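Local structure of lipolytic protein G-D-S-L family (4Q7Q) at residues 223-226 / 227-231. The protein is of unknown function but, as a GDSL-family member of the SGNH hydrolase clan, is possibly a lipase or other ester hydrolase. Sequence-based numbering, arbitrary orientation.
Sequences YPYP and PAAVN
With CG of Y225 beside its own backbone N and anti to its carbonyl carbon (chi1 -67°), the phenol swings off the chain so that CD1 lies 4.1 Å from CB of A229, the methyl meeting the ring obliquely. That methyl, whose bond from CA points back at the preceding residues, also lies 4.0 Å from CA of Y225 and 4.2 Å from CD of P226. Alanine suits this buried spot because a single methyl fits where the chain doubles back on itself. The reversal is a single turn of 3-10 helix, residues 227-229, entered through P226 and P227. Its first bond joins N of A229 to O of P226 (2.9 Å, 159° at the hydrogen); the N-H approaches from above the carbonyl plane. N of A228 also lies near the same oxygen, but at too poor an angle to bond. The next bond, from N of V230 to O of P227 at 3.1 Å, repeats the i to i+3 spacing. P227 fits the first position well: its ring holds phi in the range a helical turn needs, and its nitrogen has no hydrogen to leave without an acceptor. The extended psi of P226 (169°) is the kind favoured before a proline, whose CD would crowd a helical conformation; CB of P226 and CD of P227 lie 3.4 Å apart across the peptide link. The turn belongs to the long loop between strand 203-206 and helix 241-257, on the periphery of an alpha/beta fold with a five-stranded parallel sheet. Tyrosine serves at 225 by combining an apolar ring, which packs on V136 and K193, with a hydroxyl hydrogen-bonded to the carbonyl of D134. Its side chain also touches the presumed Ser-His-Asp triad, while the carbonyl of Y225 accepts a hydrogen bond from R28.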
loop_
_atom_site.group_PDB
_atom_site.type_symbol
_atom_site.label_atom_id
_atom_site.label_comp_id
_atom_site.label_asym_id
_atom_site.label_seq_id
_atom_site.Cartn_x
_atom_site.Cartn_y
_atom_site.Cartn_z
ATOM N N TYR A 223 -1.402 -18.574 -14.816
ATOM C CA TYR A 223 -1.162 -17.541 -13.811
ATOM C C TYR A 223 0.229 -17.728 -13.227
ATOM O O TYR A 223 0.559 -18.807 -12.743
ATOM C CB TYR A 223 -2.215 -17.589 -12.709
ATOM C CG TYR A 223 -2.056 -16.458 -11.716
ATOM C CD1 TYR A 223 -2.348 -15.142 -12.078
ATOM C CD2 TYR A 223 -1.602 -16.697 -10.424
ATOM C CE1 TYR A 223 -2.196 -14.102 -11.183
ATOM C CE2 TYR A 223 -1.447 -15.658 -9.519
ATOM C CZ TYR A 223 -1.749 -14.365 -9.906
ATOM O OH TYR A 223 -1.592 -13.330 -9.014
ATOM N N PRO A 224 1.066 -16.684 -13.300
ATOM C CA PRO A 224 2.497 -16.873 -13.026
ATOM C C PRO A 224 2.879 -16.899 -11.541
ATOM O O PRO A 224 4.052 -17.118 -11.226
ATOM C CB PRO A 224 3.136 -15.670 -13.719
ATOM C CG PRO A 224 2.073 -14.608 -13.650
ATOM C CD PRO A 224 0.773 -15.345 -13.839
ATOM N N TYR A 225 1.918 -16.701 -10.646
ATOM C CA TYR A 225 2.204 -16.777 -9.214
ATOM C C TYR A 225 1.373 -17.847 -8.499
ATOM O O TYR A 225 0.436 -17.522 -7.774
ATOM C CB TYR A 225 1.970 -15.412 -8.557
ATOM C CG TYR A 225 2.930 -14.324 -8.983
ATOM C CD1 TYR A 225 4.297 -14.566 -9.075
ATOM C CD2 TYR A 225 2.469 -13.049 -9.283
ATOM C CE1 TYR A 225 5.178 -13.567 -9.453
ATOM C CE2 TYR A 225 3.341 -12.034 -9.662
ATOM C CZ TYR A 225 4.695 -12.299 -9.750
ATOM O OH TYR A 225 5.566 -11.298 -10.118
ATOM N N PRO A 226 1.715 -19.132 -8.696
ATOM C CA PRO A 226 1.030 -20.200 -7.963
ATOM C C PRO A 226 1.312 -20.066 -6.464
ATOM O O PRO A 226 2.160 -19.254 -6.093
ATOM C CB PRO A 226 1.661 -21.475 -8.542
ATOM C CG PRO A 226 2.988 -21.049 -9.043
ATOM C CD PRO A 226 2.789 -19.653 -9.556
ATOM N N PRO A 227 0.594 -20.820 -5.612
ATOM C CA PRO A 227 0.778 -20.719 -4.158
ATOM C C PRO A 227 2.236 -20.769 -3.691
ATOM O O PRO A 227 2.599 -20.027 -2.778
ATOM C CB PRO A 227 0.015 -21.935 -3.635
ATOM C CG PRO A 227 -1.097 -22.096 -4.611
ATOM C CD PRO A 227 -0.515 -21.731 -5.956
ATOM N N ALA A 228 3.052 -21.613 -4.316
ATOM C CA ALA A 228 4.453 -21.764 -3.931
ATOM C C ALA A 228 5.267 -20.482 -4.124
ATOM O O ALA A 228 6.375 -20.363 -3.602
ATOM C CB ALA A 228 5.088 -22.912 -4.700
ATOM N N ALA A 229 4.724 -19.530 -4.876
ATOM C CA ALA A 229 5.443 -18.292 -5.173
ATOM C C ALA A 229 5.278 -17.226 -4.091
ATOM O O ALA A 229 5.985 -16.225 -4.094
ATOM C CB ALA A 229 5.018 -17.739 -6.536
ATOM N N VAL A 230 4.347 -17.446 -3.167
ATOM C CA VAL A 230 4.042 -16.448 -2.144
ATOM C C VAL A 230 5.248 -16.189 -1.241
ATOM O O VAL A 230 5.887 -17.113 -0.765
ATOM C CB VAL A 230 2.830 -16.871 -1.289
ATOM C CG1 VAL A 230 2.587 -15.880 -0.161
ATOM C CG2 VAL A 230 1.588 -16.995 -2.161
ATOM N N ASN A 231 5.579 -14.923 -1.026
ATOM C CA ASN A 231 6.568 -14.584 -0.009
ATOM C C ASN A 231 6.050 -13.409 0.827
ATOM O O ASN A 231 5.223 -13.613 1.712
ATOM C CB ASN A 231 7.940 -14.313 -0.626
ATOM C CG ASN A 231 9.055 -14.320 0.406
ATOM O OD1 ASN A 231 8.810 -14.168 1.599
ATOM N ND2 ASN A 231 10.288 -14.505 -0.053
#